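Local coordinates for imelysin-like protein (Psychrobacter arcticus, PDB 3PF0), which is of unknown function but is probably a metalloendopeptidase-like protein of the M75 (imelysin) family with a mostly helical fold without strands, at residues Ile246-Gly251 with Lys255-Leu260; Tyr131-Arg136 with Lys242-Glu247; Gln82-Lys87 with Gly92-Ala97. All coordinates share one frame; numbering follows the deposited sequence.

Contact 1. Residues Ile246-Gly251 with Lys255-Leu260; sequences IEQPLG and KAKGHL
Pro249 meets the returning chain on its ring: CB lies 3.6 Å from the backbone N of Leu260, and Pro249 CG lies 3.5 Å from His259 O. Behind the ring the packing turns purely apolar. CD2 of Leu250 touches CD1 of Leu260 at 3.8 Å, the two side chains crossing at about a right angle, while Ile246 CD1 stands a little farther from the other methyl, Leu260 CD2. Both leucines start with CG beside the backbone N (chi1 -55° at Leu250), which brings their methyl ends together although neither CB leads into the contact. This inner side is deepened by helix 327-351, whose Leu333 and Leu337 touch Ile246. The arrangement is a helix end closed by its own following loop: helix 225-250 stops in a Schellman motif, with Gly251 at positive phi, and the chain doubles back across the last turn. Proline has no N-H to offer, so Pro249 kinks the helix where a bond to the preceding turn is missing. Gln248 O accepts a weak bond from Gly251 N and also a nearly straight one (171°) from Lys257 N, 2.9 Å away and above the carbonyl plane. Ala256 CA adds a CA-H...O contact to Gln248 O at 3.3 Å, and its CB packs closely on Pro249 O, at 3.5 Å. Lys257 runs beside the side chain of Gln248, pointing the same way. The solvent side belongs to the exposed lysines: the amine of Lys257 makes a long, weak ion pair with Glu135, and Lys255 is barely covered.

Contact 2. Residues Tyr131-Arg136 with Lys242-Glu247; sequences YYPDER and KSNAIE
Tyr132 reaches helix 225-250 with the end of its ring, where OH lies 3.3 Å from Ala245 CA. The van der Waals contacts divide into two patches. In the first, the phenol oxygen rests on Ala245, with CB at 3.6 Å from Tyr132 OH and CA near the plane of the ring, at its edge. Holding CG anti to the backbone N (chi1 -174°) carries the ring away from its own chain and delivers the hydroxyl to the helix. In the second, the Pro133 ring presents CG to the side chain of Asn244, and this atom comes 3.9 Å from Asn244 CB. A cis peptide bond joins Tyr132 to Pro133, and the two neighbours bear on adjacent residues of the helix. Here the loop 131-136, between helices 125-129 and 138-149, lies against a turn of helix 225-250 that is wider than usual, a pi-type turn closed by Glu247 N to Lys242 O at 2.7 Å. Pro261 fills in beside both Tyr132 and Ala245, and Ile272 of helix 268-283 also touches the alanine. The polar side of the account is settled mainly outside the pair of segments. Tyr132 OH is hydrogen-bonded to the carbonyl oxygen of His259, so the phenol ties the loop at 131-136 to the chain that follows helix 225-250. Asp134, which does not reach helix 225-250, receives the backbone N-H groups of Leu138 and Val139 at the start of helix 138-149.

Contact 3. Residues Gln82-Lys87 with Gly92-Ala97; sequences QKHCQK and GDELQA
His84 lays one face of its imidazole against the side chain of Glu94, across the short loop that joins helix 48-84 to helix 92-112. Just ahead of it in sequence, Lys83 takes no part across the contact and forms a salt bridge with Asp79 one turn back. At His84 the contact itself begins. Its CG stands beside the backbone N (chi1 -62°), which sends the ring across the gap between the helices. Glu94 CG sits over that face, 3.8 Å from the ring centroid and 14° off the normal, a CH-pi contact. Glu94 CB adds to it at 3.8 Å from His84 CG, and Ala97 CB approaches more loosely, 4.4 Å from His84 NE2. Replacing the histidine by an alanine would probably leave the methylenes of Glu94 without their flat partner and open a gap between the two helix ends. Next comes Cys85, outside the contact but joined by a disulfide to Cys186 of helix 183-214, so this helical hairpin is linked covalently to a third helix. At the far end of the segment, Lys87 N bonds back to His84 O at 3.1 Å. The carboxylate of Glu94 bends off at chi2, its plane 89° from that of the ring, and leaves OE2 5.3 Å from His84 ND1. The chemistry is therefore dispersion between methylenes and an imidazole face; if the imidazole is protonated, its attraction to the carboxylate would probably be modest at that distance.

Overall arrangement
Along the chain, contact 3 comes first, joining the consecutive helices 48-84 and 92-112 across a short loop; its centre lies 34 Å from that of contact 1 and 31 Å from that of contact 2, with no touch to either. Contact 2 opens at 131-136 and reaches 242-247, where contact 1 begins. These two are neighbours, their centres 7 Å apart. Both use the last turns of helix 225-250 and share Ile246 and Glu247, so this helix end receives its own following loop and also a loop from more than 100 residues earlier. At contact 3 the local loop is supplemented instead by a disulfide from Cys85 to helix 183-214.

Contact 1. Residues Ile246-Gly251 with Lys255-Leu260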
loop_
_atom_site.group_PDB
_atom_site.type_symbol
_atom_site.label_atom_id
_atom_site.label_comp_id
_atom_site.label_asym_id
_atom_site.label_seq_id
_atom_site.Cartn_x
_atom_site.Cartn_y
_atom_site.Cartn_z
ATOM N N ILE A 246 -3.594 3.178 -12.478
ATOM C CA ILE A 246 -4.256 2.559 -13.636
ATOM C C ILE A 246 -4.481 3.543 -14.802
ATOM O O ILE A 246 -3.891 3.341 -15.856
ATOM C CB ILE A 246 -5.583 1.835 -13.215
ATOM C CG1 ILE A 246 -5.335 0.731 -12.141
ATOM C CG2 ILE A 246 -6.375 1.274 -14.422
ATOM C CD1 ILE A 246 -4.423 -0.488 -12.549
ATOM N N GLU A 247 -5.348 4.559 -14.635
ATOM C CA GLU A 247 -5.716 5.508 -15.688
ATOM C C GLU A 247 -4.507 6.222 -16.296
ATOM O O GLU A 247 -4.339 6.173 -17.515
ATOM C CB GLU A 247 -6.729 6.545 -15.171
ATOM C CG GLU A 247 -7.201 7.532 -16.221
ATOM C CD GLU A 247 -8.183 8.571 -15.725
ATOM O OE1 GLU A 247 -7.879 9.247 -14.716
ATOM O OE2 GLU A 247 -9.251 8.724 -16.361
ATOM N N GLN A 248 -3.693 6.888 -15.458
ATOM C CA GLN A 248 -2.551 7.681 -15.912
ATOM C C GLN A 248 -1.428 6.834 -16.552
ATOM O O GLN A 248 -1.037 7.190 -17.659
ATOM C CB GLN A 248 -1.988 8.555 -14.777
ATOM C CG GLN A 248 -2.784 9.836 -14.537
ATOM C CD GLN A 248 -2.576 10.400 -13.149
ATOM O OE1 GLN A 248 -1.469 10.396 -12.593
ATOM N NE2 GLN A 248 -3.643 10.913 -12.557
ATOM N N PRO A 249 -0.879 5.746 -15.946
ATOM C CA PRO A 249 0.236 5.037 -16.605
ATOM C C PRO A 249 -0.139 4.282 -17.877
ATOM O O PRO A 249 0.729 4.070 -18.726
ATOM C CB PRO A 249 0.708 4.049 -15.542
ATOM C CG PRO A 249 0.144 4.537 -14.278
ATOM C CD PRO A 249 -1.151 5.157 -14.624
ATOM N N LEU A 250 -1.406 3.868 -18.004
ATOM C CA LEU A 250 -1.869 3.112 -19.161
ATOM C C LEU A 250 -2.478 4.027 -20.242
ATOM O O LEU A 250 -2.834 3.542 -21.320
ATOM C CB LEU A 250 -2.870 2.023 -18.725
ATOM C CG LEU A 250 -2.381 1.033 -17.643
ATOM C CD1 LEU A 250 -3.515 0.155 -17.153
ATOM C CD2 LEU A 250 -1.206 0.200 -18.125
ATOM N N GLY A 251 -2.546 5.331 -19.952
ATOM C CA GLY A 251 -3.079 6.355 -20.846
ATOM C C GLY A 251 -4.472 6.050 -21.353
ATOM O O GLY A 251 -4.679 5.913 -22.562
ATOM N N LYS A 255 -2.696 11.057 -22.831
ATOM C CA LYS A 255 -1.313 10.581 -22.935
ATOM C C LYS A 255 -0.873 9.986 -21.608
ATOM O O LYS A 255 -1.152 10.577 -20.558
ATOM C CB LYS A 255 -0.359 11.708 -23.348
ATOM C CG LYS A 255 0.965 11.197 -23.909
ATOM C CD LYS A 255 2.147 11.789 -23.173
ATOM C CE LYS A 255 3.097 12.491 -24.109
ATOM N NZ LYS A 255 4.130 13.258 -23.368
ATOM N N ALA A 256 -0.177 8.826 -21.661
ATOM C CA ALA A 256 0.329 8.115 -20.487
ATOM C C ALA A 256 1.296 8.983 -19.686
ATOM O O ALA A 256 2.147 9.669 -20.255
ATOM C CB ALA A 256 1.001 6.816 -20.894
ATOM N N LYS A 257 1.102 8.978 -18.362
ATOM C CA LYS A 257 1.851 9.731 -17.363
ATOM C C LYS A 257 2.129 8.815 -16.178
ATOM O O LYS A 257 1.212 8.188 -15.648
ATOM C CB LYS A 257 1.033 10.973 -16.935
ATOM C CG LYS A 257 1.704 11.866 -15.894
ATOM C CD LYS A 257 0.859 13.088 -15.541
ATOM C CE LYS A 257 -0.063 12.853 -14.368
ATOM N NZ LYS A 257 -0.655 14.119 -13.866
ATOM N N GLY A 258 3.386 8.735 -15.774
ATOM C CA GLY A 258 3.771 7.890 -14.655
ATOM C C GLY A 258 3.905 6.430 -15.023
ATOM O O GLY A 258 3.896 6.069 -16.205
ATOM N N HIS A 259 4.048 5.573 -14.003
ATOM C CA HIS A 259 4.258 4.143 -14.207
ATOM C C HIS A 259 3.366 3.329 -13.295
ATOM O O HIS A 259 2.892 3.829 -12.274
ATOM C CB HIS A 259 5.740 3.777 -13.958
ATOM C CG HIS A 259 6.708 4.755 -14.552
ATOM N ND1 HIS A 259 7.178 4.611 -15.850
ATOM C CD2 HIS A 259 7.205 5.905 -14.030
ATOM C CE1 HIS A 259 7.958 5.660 -16.068
ATOM N NE2 HIS A 259 7.998 6.473 -15.006
ATOM N N LEU A 260 3.118 2.077 -13.678
ATOM C CA LEU A 260 2.360 1.145 -12.861
ATOM C C LEU A 260 3.163 0.828 -11.607
ATOM O O LEU A 260 4.395 0.840 -11.682
ATOM C CB LEU A 260 2.126 -0.157 -13.642
ATOM C CG LEU A 260 0.975 -0.224 -14.615
ATOM C CD1 LEU A 260 1.286 -1.205 -15.676
ATOM C CD2 LEU A 260 -0.291 -0.674 -13.931
#

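Contact 2. Residues Tyr131-Arg136 with Lys242-Glu247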
loop_
_atom_site.group_PDB
_atom_site.type_symbol
_atom_site.label_atom_id
_atom_site.label_comp_id
_atom_site.label_asym_id
_atom_site.label_seq_id
_atom_site.Cartn_x
_atom_site.Cartn_y
_atom_site.Cartn_z
ATOM N N TYR A 131 8.390 5.772 -2.692
ATOM C CA TYR A 131 8.336 7.012 -3.463
ATOM C C TYR A 131 7.537 6.743 -4.734
ATOM O O TYR A 131 8.069 6.243 -5.725
ATOM C CB TYR A 131 9.737 7.586 -3.761
ATOM C CG TYR A 131 9.666 9.057 -4.110
ATOM C CD1 TYR A 131 9.327 9.473 -5.397
ATOM C CD2 TYR A 131 9.821 10.032 -3.130
ATOM C CE1 TYR A 131 9.168 10.823 -5.702
ATOM C CE2 TYR A 131 9.692 11.387 -3.430
ATOM C CZ TYR A 131 9.363 11.779 -4.716
ATOM O OH TYR A 131 9.238 13.119 -4.999
ATOM N N TYR A 132 6.235 7.030 -4.669
ATOM C CA TYR A 132 5.287 6.762 -5.754
ATOM C C TYR A 132 4.108 7.751 -5.691
ATOM O O TYR A 132 3.613 8.003 -4.604
ATOM C CB TYR A 132 4.764 5.302 -5.638
ATOM C CG TYR A 132 3.885 4.858 -6.787
ATOM C CD1 TYR A 132 4.437 4.300 -7.937
ATOM C CD2 TYR A 132 2.506 5.029 -6.743
ATOM C CE1 TYR A 132 3.639 3.924 -9.011
ATOM C CE2 TYR A 132 1.696 4.646 -7.809
ATOM C CZ TYR A 132 2.269 4.098 -8.943
ATOM O OH TYR A 132 1.489 3.736 -10.009
ATOM N N PRO A 133 3.599 8.292 -6.812
ATOM C CA PRO A 133 4.079 8.148 -8.206
ATOM C C PRO A 133 5.499 8.702 -8.407
ATOM O O PRO A 133 6.013 9.439 -7.569
ATOM C CB PRO A 133 3.065 8.981 -9.014
ATOM C CG PRO A 133 1.863 9.129 -8.124
ATOM C CD PRO A 133 2.437 9.196 -6.738
ATOM N N ASP A 134 6.140 8.320 -9.507
ATOM C CA ASP A 134 7.457 8.817 -9.896
ATOM C C ASP A 134 7.376 9.150 -11.384
ATOM O O ASP A 134 8.018 8.505 -12.214
ATOM C CB ASP A 134 8.574 7.811 -9.560
ATOM C CG ASP A 134 9.978 8.243 -9.952
ATOM O OD1 ASP A 134 10.218 9.469 -10.073
ATOM O OD2 ASP A 134 10.838 7.360 -10.126
ATOM N N GLU A 135 6.559 10.162 -11.707
ATOM C CA GLU A 135 6.282 10.636 -13.068
ATOM C C GLU A 135 7.538 11.024 -13.860
ATOM O O GLU A 135 7.523 10.922 -15.088
ATOM C CB GLU A 135 5.327 11.838 -13.028
ATOM C CG GLU A 135 3.880 11.445 -12.792
ATOM C CD GLU A 135 2.945 12.566 -12.378
ATOM O OE1 GLU A 135 3.026 13.670 -12.966
ATOM O OE2 GLU A 135 2.101 12.322 -11.484
ATOM N N ARG A 136 8.608 11.468 -13.171
ATOM C CA ARG A 136 9.839 11.913 -13.827
ATOM C C ARG A 136 10.944 10.849 -13.809
ATOM O O ARG A 136 12.032 11.116 -14.314
ATOM C CB ARG A 136 10.346 13.230 -13.208
ATOM C CG ARG A 136 9.413 14.396 -13.489
ATOM C CD ARG A 136 9.979 15.732 -13.068
ATOM N NE ARG A 136 9.018 16.800 -13.342
ATOM C CZ ARG A 136 9.336 18.070 -13.556
ATOM N NH1 ARG A 136 10.605 18.458 -13.533
ATOM N NH2 ARG A 136 8.387 18.964 -13.797
ATOM N N LYS A 242 -6.959 3.822 -8.940
ATOM C CA LYS A 242 -7.523 3.914 -10.291
ATOM C C LYS A 242 -6.909 5.080 -11.113
ATOM O O LYS A 242 -6.744 4.936 -12.323
ATOM C CB LYS A 242 -9.067 3.997 -10.273
ATOM C CG LYS A 242 -9.685 5.279 -9.719
ATOM C CD LYS A 242 -11.209 5.204 -9.782
ATOM C CE LYS A 242 -11.890 6.539 -9.620
ATOM N NZ LYS A 242 -11.706 7.396 -10.817
ATOM N N SER A 243 -6.554 6.204 -10.457
ATOM C CA SER A 243 -5.986 7.379 -11.124
ATOM C C SER A 243 -4.485 7.254 -11.380
ATOM O O SER A 243 -4.081 7.230 -12.540
ATOM C CB SER A 243 -6.250 8.641 -10.311
ATOM O OG SER A 243 -7.640 8.898 -10.218
ATOM N N ASN A 244 -3.663 7.182 -10.305
ATOM C CA ASN A 244 -2.203 7.170 -10.396
ATOM C C ASN A 244 -1.635 5.850 -10.853
ATOM O O ASN A 244 -0.611 5.865 -11.529
ATOM C CB ASN A 244 -1.544 7.576 -9.063
ATOM C CG ASN A 244 -1.914 8.959 -8.588
ATOM O OD1 ASN A 244 -2.290 9.848 -9.373
ATOM N ND2 ASN A 244 -1.799 9.180 -7.288
ATOM N N ALA A 245 -2.250 4.720 -10.477
ATOM C CA ALA A 245 -1.715 3.417 -10.856
ATOM C C ALA A 245 -2.337 2.830 -12.129
ATOM O O ALA A 245 -1.657 2.053 -12.800
ATOM C CB ALA A 245 -1.875 2.431 -9.704
ATOM N N ILE A 246 -3.594 3.178 -12.478
ATOM C CA ILE A 246 -4.256 2.559 -13.636
ATOM C C ILE A 246 -4.481 3.543 -14.802
ATOM O O ILE A 246 -3.891 3.341 -15.856
ATOM C CB ILE A 246 -5.583 1.835 -13.215
ATOM C CG1 ILE A 246 -5.335 0.731 -12.141
ATOM C CG2 ILE A 246 -6.375 1.274 -14.422
ATOM C CD1 ILE A 246 -4.423 -0.488 -12.549
ATOM N N GLU A 247 -5.348 4.559 -14.635
ATOM C CA GLU A 247 -5.716 5.508 -15.688
ATOM C C GLU A 247 -4.507 6.222 -16.296
ATOM O O GLU A 247 -4.339 6.173 -17.515
ATOM C CB GLU A 247 -6.729 6.545 -15.171
ATOM C CG GLU A 247 -7.201 7.532 -16.221
ATOM C CD GLU A 247 -8.183 8.571 -15.725
ATOM O OE1 GLU A 247 -7.879 9.247 -14.716
ATOM O OE2 GLU A 247 -9.251 8.724 -16.361
#

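Contact 3. Residues Gln82-Lys87 with Gly92-Ala97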
loop_
_atom_site.group_PDB
_atom_site.type_symbol
_atom_site.label_atom_id
_atom_site.label_comp_id
_atom_site.label_asym_id
_atom_site.label_seq_id
_atom_site.Cartn_x
_atom_site.Cartn_y
_atom_site.Cartn_z
ATOM N N GLN A 82 21.650 -10.151 3.826
ATOM C CA GLN A 82 22.830 -10.253 4.693
ATOM C C GLN A 82 23.480 -11.652 4.550
ATOM O O GLN A 82 24.707 -11.761 4.521
ATOM C CB GLN A 82 22.434 -9.968 6.157
ATOM C CG GLN A 82 23.564 -10.129 7.171
ATOM C CD GLN A 82 23.116 -9.752 8.557
ATOM O OE1 GLN A 82 22.689 -10.600 9.348
ATOM N NE2 GLN A 82 23.203 -8.464 8.881
ATOM N N LYS A 83 22.660 -12.702 4.459
ATOM C CA LYS A 83 23.151 -14.070 4.308
ATOM C C LYS A 83 23.799 -14.294 2.924
ATOM O O LYS A 83 24.961 -14.710 2.855
ATOM C CB LYS A 83 22.016 -15.082 4.537
ATOM C CG LYS A 83 21.734 -15.333 6.003
ATOM C CD LYS A 83 20.476 -16.170 6.210
ATOM C CE LYS A 83 20.403 -16.702 7.628
ATOM N NZ LYS A 83 20.499 -15.618 8.650
ATOM N N HIS A 84 23.069 -13.986 1.834
ATOM C CA HIS A 84 23.563 -14.232 0.475
ATOM C C HIS A 84 24.736 -13.331 0.068
ATOM O O HIS A 84 25.609 -13.795 -0.663
ATOM C CB HIS A 84 22.427 -14.131 -0.564
ATOM C CG HIS A 84 21.334 -15.149 -0.381
ATOM N ND1 HIS A 84 21.593 -16.421 0.133
ATOM C CD2 HIS A 84 20.014 -15.056 -0.664
ATOM C CE1 HIS A 84 20.426 -17.041 0.163
ATOM N NE2 HIS A 84 19.447 -16.268 -0.318
ATOM N N CYS A 85 24.791 -12.085 0.567
ATOM C CA CYS A 85 25.851 -11.148 0.191
ATOM C C CYS A 85 27.238 -11.488 0.780
ATOM O O CYS A 85 28.238 -10.954 0.298
ATOM C CB CYS A 85 25.436 -9.713 0.476
ATOM S SG CYS A 85 24.174 -9.109 -0.679
ATOM N N GLN A 86 27.314 -12.480 1.683
ATOM C CA GLN A 86 28.572 -13.014 2.196
ATOM C C GLN A 86 29.314 -13.791 1.076
ATOM O O GLN A 86 30.542 -13.915 1.120
ATOM C CB GLN A 86 28.317 -13.909 3.410
ATOM C CG GLN A 86 28.134 -13.114 4.694
ATOM C CD GLN A 86 27.923 -14.010 5.885
ATOM O OE1 GLN A 86 26.799 -14.171 6.378
ATOM N NE2 GLN A 86 29.003 -14.605 6.381
ATOM N N LYS A 87 28.567 -14.280 0.065
ATOM C CA LYS A 87 29.109 -14.999 -1.093
ATOM C C LYS A 87 28.848 -14.182 -2.387
ATOM O O LYS A 87 28.339 -14.714 -3.377
ATOM C CB LYS A 87 28.531 -16.429 -1.183
ATOM C CG LYS A 87 28.893 -17.330 -0.001
ATOM C CD LYS A 87 28.203 -18.687 -0.083
ATOM C CE LYS A 87 28.378 -19.488 1.187
ATOM N NZ LYS A 87 27.829 -20.866 1.060
ATOM N N GLY A 92 21.665 -16.214 -9.738
ATOM C CA GLY A 92 20.891 -17.455 -9.784
ATOM C C GLY A 92 19.780 -17.533 -8.761
ATOM O O GLY A 92 19.093 -16.540 -8.508
ATOM N N ASP A 93 19.645 -18.708 -8.122
ATOM C CA ASP A 93 18.642 -18.998 -7.092
ATOM C C ASP A 93 18.612 -17.957 -5.952
ATOM O O ASP A 93 17.529 -17.641 -5.454
ATOM C CB ASP A 93 18.907 -20.389 -6.484
ATOM C CG ASP A 93 18.735 -21.556 -7.434
ATOM O OD1 ASP A 93 17.919 -21.438 -8.379
ATOM O OD2 ASP A 93 19.361 -22.613 -7.193
ATOM N N GLU A 94 19.800 -17.473 -5.520
ATOM C CA GLU A 94 19.946 -16.497 -4.421
ATOM C C GLU A 94 19.363 -15.148 -4.812
ATOM O O GLU A 94 18.617 -14.574 -4.024
ATOM C CB GLU A 94 21.415 -16.349 -3.975
ATOM C CG GLU A 94 21.989 -17.597 -3.314
ATOM C CD GLU A 94 22.388 -18.744 -4.233
ATOM O OE1 GLU A 94 22.390 -18.562 -5.473
ATOM O OE2 GLU A 94 22.695 -19.836 -3.706
ATOM N N LEU A 95 19.630 -14.674 -6.042
ATOM C CA LEU A 95 19.062 -13.400 -6.505
ATOM C C LEU A 95 17.541 -13.515 -6.697
ATOM O O LEU A 95 16.829 -12.567 -6.367
ATOM C CB LEU A 95 19.729 -12.880 -7.793
ATOM C CG LEU A 95 19.190 -11.528 -8.328
ATOM C CD1 LEU A 95 19.425 -10.363 -7.346
ATOM C CD2 LEU A 95 19.759 -11.213 -9.676
ATOM N N GLN A 96 17.047 -14.675 -7.192
ATOM C CA GLN A 96 15.607 -14.880 -7.383
ATOM C C GLN A 96 14.871 -14.846 -6.032
ATOM O O GLN A 96 13.814 -14.228 -5.940
ATOM C CB GLN A 96 15.297 -16.177 -8.152
ATOM C CG GLN A 96 13.918 -16.159 -8.852
ATOM C CD GLN A 96 13.646 -14.903 -9.669
ATOM O OE1 GLN A 96 14.419 -14.518 -10.569
ATOM N NE2 GLN A 96 12.542 -14.221 -9.354
ATOM N N ALA A 97 15.460 -15.455 -4.992
ATOM C CA ALA A 97 14.921 -15.463 -3.636
ATOM C C ALA A 97 14.810 -14.018 -3.103
ATOM O O ALA A 97 13.799 -13.671 -2.490
ATOM C CB ALA A 97 15.803 -16.311 -2.723
#